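Local coordinates for sugar phosphate isomerase/epimerase (Parabacteroides distasonis, PDB 3OBE), which probably acts as an isomerase or epimerase of sugar phosphates or related sugars and is built on a xylose isomerase-like TIM barrel, at residues 243-247 with 259-263; 168-172 with 215-221. All coordinates share one frame; numbering follows the deposited sequence.

Interaction 1: residues 243-247 with 259-263; sequences LHIKD and FPNIF
I245 meets the helix 259-263 with both of its branches. CG1 lies beside the backbone N (chi1 -66°) and the second torsion swings CD1 out to the end of the F263 ring, 3.9 Å from I245 CD1 to F263 CZ. The other branch, I245 CG2, approaches F259 CE1 obliquely at 3.8 Å, so the isoleucine touches two rings one helical turn apart. That turn is closed by the backbone bond from F263 N to F259 O. Two residues back on the strand, L243 sends CD1 to the short branch of I262, with 3.9 Å between L243 CD1 and I262 CG2.

The far end of the F259 ring is met by oxygens. F259 CZ has K246 O near the ring plane at 3.5 Å, and F259 CE2 has D247 OD2 at its edge, 3.4 Å away. K246 O is buried here without a hydrogen-bond partner, whereas the D247 carboxylate, inclined 61° to the ring, is held by S254 OG and G252 N. With the ring cut back to an alanine here, I245 CG2 would probably face a gap and K246 O would lose the ring edge that covers it. V219 also packs against I245, F259 and I262. The arrangement is the inner face of a helix laid against its strand in the beta-alpha-beta unit of strand 240-245, helix 259-269 and strand 273-276, as in TIM barrels.

Interaction 2: residues 168-172 with 215-221; sequences YHNHS and FELDVYW. With PO4 (phosphate ion), chain C.
F215 brings CD2 to 3.9 Å from Y168 CB, near the plane of the tyrosine ring at its edge, while its own CA-H points at Y168 O. Y168 O also accepts from E216 N at 2.8 Å, one of the bonds that tie the two parallel strands together. The extended E216 side chain crosses H169 and brings OE1 to 3.4 Å from H169 CB; its carboxylate stands nearly perpendicular to the imidazole, and OE1 is bonded to H96. L217 touches N170 OD1 with CD1. N170 OD1 accepts a nearly straight bond (174°) from D218 N at 2.9 Å. N170 is set for this by a first torsion of 62°, which tucks its amide between backbone N and carbonyl carbon; ND2 then reaches H171 O.

These are adjacent strands of a TIM barrel, meeting where their C-terminal ends pass into the loops that in this fold carry the active site. D218 takes H169 NE2 on the anti lone pair of OD2, 2.8 Å away and almost in the ring plane, which fixes the turn of the imidazole. Its OD1 caps the helix that follows, accepting from W221 N. W221 spreads one face of its indole beneath H171 CD2, which sits 3.4 Å from W221 NE1, and its carbonyl O accepts from S172 OG. H171 NE2 reaches past the indole to donate a 2.6 Å bond to phosphate O2.

Interactions 1 and 2 sit on neighbouring strands, 240-245 and 213-218, their centres about 11 Å apart. The seam includes a probable hydrogen bond from H244 N to L217 O at 2.9 Å. H244 faces the opposite way from L243 and I245: while they fill the layer between the barrel strand and helix 259-269, its ring lies among E216, D218 and H169, with H244 CB 3.3 Å from D218 OD2. K246 also joins the two, its NZ making a cation-pi contact with Y220. Both contacts reach the pocket: interaction 2 through H169, H171 and D218, interaction 1 through H244, whose CE1 lies 3.7 Å from phosphate O3. The phosphate, probably from the crystallisation liquor, marks a possible anion site.

Interaction 1: residues 243-247 with 259-263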
loop_
_atom_site.group_PDB
_atom_site.type_symbol
_atom_site.label_atom_id
_atom_site.label_comp_id
_atom_site.label_asym_id
_atom_site.label_seq_id
_atom_site.Cartn_x
_atom_site.Cartn_y
_atom_site.Cartn_z
ATOM N N LEU A 243 2.045 -1.866 6.156
ATOM C CA LEU A 243 1.483 -3.115 5.712
ATOM C C LEU A 243 0.239 -2.849 4.886
ATOM O O LEU A 243 -0.489 -1.862 5.129
ATOM C CB LEU A 243 1.048 -4.002 6.871
ATOM C CG LEU A 243 2.099 -4.334 7.953
ATOM C CD1 LEU A 243 1.512 -5.164 9.137
ATOM C CD2 LEU A 243 3.329 -5.005 7.315
ATOM N N HIS A 244 -0.040 -3.791 3.988
ATOM C CA HIS A 244 -1.409 -4.040 3.566
ATOM C C HIS A 244 -1.952 -5.200 4.375
ATOM O O HIS A 244 -1.292 -6.257 4.486
ATOM C CB HIS A 244 -1.518 -4.348 2.090
ATOM C CG HIS A 244 -1.951 -3.168 1.292
ATOM N ND1 HIS A 244 -2.737 -3.263 0.166
ATOM C CD2 HIS A 244 -1.673 -1.851 1.448
ATOM C CE1 HIS A 244 -2.945 -2.059 -0.334
ATOM N NE2 HIS A 244 -2.293 -1.178 0.407
ATOM N N ILE A 245 -3.125 -4.979 4.965
ATOM C CA ILE A 245 -3.835 -5.985 5.730
ATOM C C ILE A 245 -4.967 -6.488 4.847
ATOM O O ILE A 245 -5.909 -5.738 4.506
ATOM C CB ILE A 245 -4.343 -5.429 7.097
ATOM C CG1 ILE A 245 -3.140 -5.078 7.998
ATOM C CG2 ILE A 245 -5.338 -6.397 7.784
ATOM C CD1 ILE A 245 -2.295 -6.340 8.442
ATOM N N LYS A 246 -4.815 -7.744 4.433
ATOM C CA LYS A 246 -5.670 -8.401 3.478
ATOM C C LYS A 246 -5.848 -9.855 3.908
ATOM O O LYS A 246 -4.974 -10.436 4.565
ATOM C CB LYS A 246 -5.090 -8.316 2.055
ATOM C CG LYS A 246 -6.071 -8.942 1.015
ATOM C CD LYS A 246 -5.616 -8.822 -0.370
ATOM C CE LYS A 246 -6.624 -9.434 -1.310
ATOM N NZ LYS A 246 -7.098 -10.806 -0.909
ATOM N N ASP A 247 -7.005 -10.414 3.597
ATOM C CA ASP A 247 -7.331 -11.801 3.919
ATOM C C ASP A 247 -8.090 -12.338 2.708
ATOM O O ASP A 247 -8.099 -11.695 1.663
ATOM C CB ASP A 247 -8.152 -11.814 5.208
ATOM C CG ASP A 247 -8.090 -13.122 5.968
ATOM O OD1 ASP A 247 -7.929 -14.184 5.327
ATOM O OD2 ASP A 247 -8.285 -13.085 7.244
ATOM N N PHE A 259 -3.038 -12.833 12.319
ATOM C CA PHE A 259 -2.989 -11.399 12.562
ATOM C C PHE A 259 -2.427 -11.079 13.942
ATOM O O PHE A 259 -1.692 -10.113 14.067
ATOM C CB PHE A 259 -4.339 -10.742 12.260
ATOM C CG PHE A 259 -4.618 -10.671 10.784
ATOM C CD1 PHE A 259 -3.764 -9.936 9.969
ATOM C CD2 PHE A 259 -5.650 -11.374 10.208
ATOM C CE1 PHE A 259 -3.932 -9.875 8.604
ATOM C CE2 PHE A 259 -5.817 -11.305 8.808
ATOM C CZ PHE A 259 -4.981 -10.537 8.053
ATOM N N PRO A 260 -2.693 -11.917 14.967
ATOM C CA PRO A 260 -2.057 -11.588 16.257
ATOM C C PRO A 260 -0.543 -11.532 16.137
ATOM O O PRO A 260 0.082 -10.608 16.618
ATOM C CB PRO A 260 -2.540 -12.702 17.163
ATOM C CG PRO A 260 -3.912 -12.983 16.680
ATOM C CD PRO A 260 -3.763 -12.921 15.159
ATOM N N ASN A 261 0.055 -12.480 15.412
ATOM C CA ASN A 261 1.512 -12.444 15.227
ATOM C C ASN A 261 2.019 -11.379 14.292
ATOM O O ASN A 261 3.095 -10.842 14.524
ATOM C CB ASN A 261 2.041 -13.788 14.778
ATOM C CG ASN A 261 2.051 -14.815 15.886
ATOM O OD1 ASN A 261 1.923 -14.529 17.103
ATOM N ND2 ASN A 261 2.214 -16.064 15.479
ATOM N N ILE A 262 1.278 -11.109 13.213
ATOM C CA ILE A 262 1.629 -10.054 12.267
ATOM C C ILE A 262 1.651 -8.696 12.952
ATOM O O ILE A 262 2.639 -7.947 12.833
ATOM C CB ILE A 262 0.693 -10.073 11.052
ATOM C CG1 ILE A 262 0.999 -11.307 10.191
ATOM C CG2 ILE A 262 0.765 -8.776 10.242
ATOM C CD1 ILE A 262 -0.074 -11.652 9.188
ATOM N N PHE A 263 0.611 -8.420 13.724
ATOM C CA PHE A 263 0.546 -7.153 14.456
ATOM C C PHE A 263 1.576 -7.060 15.573
ATOM O O PHE A 263 2.223 -6.040 15.702
ATOM C CB PHE A 263 -0.869 -6.912 14.964
ATOM C CG PHE A 263 -1.750 -6.281 13.941
ATOM C CD1 PHE A 263 -1.710 -4.924 13.678
ATOM C CD2 PHE A 263 -2.609 -7.069 13.196
ATOM C CE1 PHE A 263 -2.495 -4.395 12.690
ATOM C CE2 PHE A 263 -3.375 -6.537 12.259
ATOM C CZ PHE A 263 -3.331 -5.207 11.986
#

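Interaction 2: residues 168-172 with 215-221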
loop_
_atom_site.group_PDB
_atom_site.type_symbol
_atom_site.label_atom_id
_atom_site.label_comp_id
_atom_site.label_asym_id
_atom_site.label_seq_id
_atom_site.Cartn_x
_atom_site.Cartn_y
_atom_site.Cartn_z
ATOM N N TYR A 168 7.141 0.514 -2.069
ATOM C CA TYR A 168 6.836 -0.534 -3.043
ATOM C C TYR A 168 5.940 -1.591 -2.398
ATOM O O TYR A 168 6.262 -2.112 -1.328
ATOM C CB TYR A 168 8.103 -1.190 -3.586
ATOM C CG TYR A 168 7.801 -2.224 -4.613
ATOM C CD1 TYR A 168 7.413 -1.838 -5.873
ATOM C CD2 TYR A 168 7.749 -3.596 -4.289
ATOM C CE1 TYR A 168 7.079 -2.751 -6.807
ATOM C CE2 TYR A 168 7.391 -4.513 -5.219
ATOM C CZ TYR A 168 7.080 -4.086 -6.491
ATOM O OH TYR A 168 6.756 -4.987 -7.491
ATOM N N HIS A 169 4.822 -1.886 -3.055
ATOM C CA HIS A 169 3.811 -2.837 -2.576
ATOM C C HIS A 169 3.878 -4.094 -3.400
ATOM O O HIS A 169 3.723 -4.051 -4.641
ATOM C CB HIS A 169 2.426 -2.208 -2.670
ATOM C CG HIS A 169 1.314 -3.147 -2.366
ATOM N ND1 HIS A 169 0.227 -3.267 -3.191
ATOM C CD2 HIS A 169 1.091 -3.975 -1.313
ATOM C CE1 HIS A 169 -0.610 -4.164 -2.686
ATOM N NE2 HIS A 169 -0.112 -4.620 -1.546
ATOM N N ASN A 170 4.158 -5.202 -2.733
ATOM C CA ASN A 170 4.279 -6.488 -3.347
ATOM C C ASN A 170 2.925 -7.202 -3.525
ATOM O O ASN A 170 1.956 -6.934 -2.809
ATOM C CB ASN A 170 5.149 -7.472 -2.515
ATOM C CG ASN A 170 4.567 -7.743 -1.170
ATOM O OD1 ASN A 170 4.643 -6.897 -0.281
ATOM N ND2 ASN A 170 3.968 -8.912 -0.993
ATOM N N HIS A 171 2.900 -8.187 -4.431
ATOM C CA HIS A 171 1.866 -9.229 -4.425
ATOM C C HIS A 171 2.623 -10.545 -4.212
ATOM O O HIS A 171 3.419 -10.593 -3.289
ATOM C CB HIS A 171 1.036 -9.148 -5.680
ATOM C CG HIS A 171 0.280 -7.850 -5.758
ATOM N ND1 HIS A 171 0.911 -6.649 -6.022
ATOM C CD2 HIS A 171 -1.018 -7.554 -5.496
ATOM C CE1 HIS A 171 0.006 -5.675 -5.960
ATOM N NE2 HIS A 171 -1.163 -6.193 -5.627
ATOM N N SER A 172 2.412 -11.576 -5.022
ATOM C CA SER A 172 3.060 -12.876 -4.752
ATOM C C SER A 172 4.277 -13.120 -5.622
ATOM O O SER A 172 5.149 -13.901 -5.235
ATOM C CB SER A 172 2.084 -14.035 -4.893
ATOM O OG SER A 172 0.999 -13.899 -4.008
ATOM N N PHE A 215 8.967 -0.312 2.001
ATOM C CA PHE A 215 8.158 -1.371 1.464
ATOM C C PHE A 215 6.829 -1.410 2.207
ATOM O O PHE A 215 6.784 -1.285 3.461
ATOM C CB PHE A 215 8.900 -2.726 1.469
ATOM C CG PHE A 215 10.060 -2.758 0.463
ATOM C CD1 PHE A 215 11.277 -2.170 0.788
ATOM C CD2 PHE A 215 9.890 -3.235 -0.828
ATOM C CE1 PHE A 215 12.282 -2.110 -0.133
ATOM C CE2 PHE A 215 10.944 -3.189 -1.748
ATOM C CZ PHE A 215 12.109 -2.617 -1.409
ATOM N N GLU A 216 5.780 -1.595 1.419
ATOM C CA GLU A 216 4.414 -1.823 1.937
ATOM C C GLU A 216 4.188 -3.297 1.807
ATOM O O GLU A 216 3.857 -3.806 0.725
ATOM C CB GLU A 216 3.406 -0.994 1.148
ATOM C CG GLU A 216 1.913 -1.144 1.559
ATOM C CD GLU A 216 1.061 -0.166 0.864
ATOM O OE1 GLU A 216 0.903 -0.323 -0.344
ATOM O OE2 GLU A 216 0.444 0.705 1.542
ATOM N N LEU A 217 4.393 -4.002 2.901
ATOM C CA LEU A 217 4.363 -5.456 2.888
ATOM C C LEU A 217 2.935 -5.933 2.822
ATOM O O LEU A 217 2.153 -5.666 3.716
ATOM C CB LEU A 217 5.033 -6.053 4.103
ATOM C CG LEU A 217 5.033 -7.575 4.158
ATOM C CD1 LEU A 217 5.671 -8.185 2.860
ATOM C CD2 LEU A 217 5.647 -8.058 5.420
ATOM N N ASP A 218 2.633 -6.624 1.736
ATOM C CA ASP A 218 1.319 -7.311 1.617
ATOM C C ASP A 218 1.394 -8.664 2.292
ATOM O O ASP A 218 1.988 -9.597 1.771
ATOM C CB ASP A 218 0.800 -7.451 0.210
ATOM C CG ASP A 218 -0.706 -7.638 0.230
ATOM O OD1 ASP A 218 -1.110 -8.703 0.787
ATOM O OD2 ASP A 218 -1.454 -6.722 -0.219
ATOM N N VAL A 219 0.857 -8.737 3.515
ATOM C CA VAL A 219 1.017 -9.945 4.294
ATOM C C VAL A 219 0.265 -11.108 3.647
ATOM O O VAL A 219 0.705 -12.269 3.709
ATOM C CB VAL A 219 0.639 -9.733 5.768
ATOM C CG1 VAL A 219 1.605 -8.744 6.385
ATOM C CG2 VAL A 219 -0.848 -9.297 5.926
ATOM N N TYR A 220 -0.871 -10.818 3.018
ATOM C CA TYR A 220 -1.677 -11.874 2.382
ATOM C C TYR A 220 -0.988 -12.412 1.144
ATOM O O TYR A 220 -0.876 -13.608 0.985
ATOM C CB TYR A 220 -3.036 -11.345 1.976
ATOM C CG TYR A 220 -3.896 -12.318 1.243
ATOM C CD1 TYR A 220 -4.637 -13.319 1.932
ATOM C CD2 TYR A 220 -4.022 -12.258 -0.146
ATOM C CE1 TYR A 220 -5.492 -14.189 1.210
ATOM C CE2 TYR A 220 -4.848 -13.132 -0.822
ATOM C CZ TYR A 220 -5.573 -14.075 -0.149
ATOM O OH TYR A 220 -6.386 -14.929 -0.830
ATOM N N TRP A 221 -0.534 -11.531 0.259
ATOM C CA TRP A 221 0.060 -12.036 -0.981
ATOM C C TRP A 221 1.423 -12.692 -0.675
ATOM O O TRP A 221 1.853 -13.579 -1.420
ATOM C CB TRP A 221 0.193 -10.923 -2.022
ATOM C CG TRP A 221 -1.149 -10.444 -2.553
ATOM C CD1 TRP A 221 -1.651 -9.171 -2.458
ATOM C CD2 TRP A 221 -2.158 -11.207 -3.239
ATOM N NE1 TRP A 221 -2.872 -9.092 -3.058
ATOM C CE2 TRP A 221 -3.220 -10.321 -3.544
ATOM C CE3 TRP A 221 -2.260 -12.540 -3.651
ATOM C CZ2 TRP A 221 -4.379 -10.744 -4.198
ATOM C CZ3 TRP A 221 -3.409 -12.941 -4.298
ATOM C CH2 TRP A 221 -4.456 -12.049 -4.560
HETATM P P PO4 C . -3.691 -3.556 -5.242
HETATM O O1 PO4 C . -5.188 -3.449 -5.561
HETATM O O2 PO4 C . -3.419 -4.995 -4.936
HETATM O O3 PO4 C . -3.537 -2.688 -3.957
HETATM O O4 PO4 C . -2.831 -2.960 -6.304
#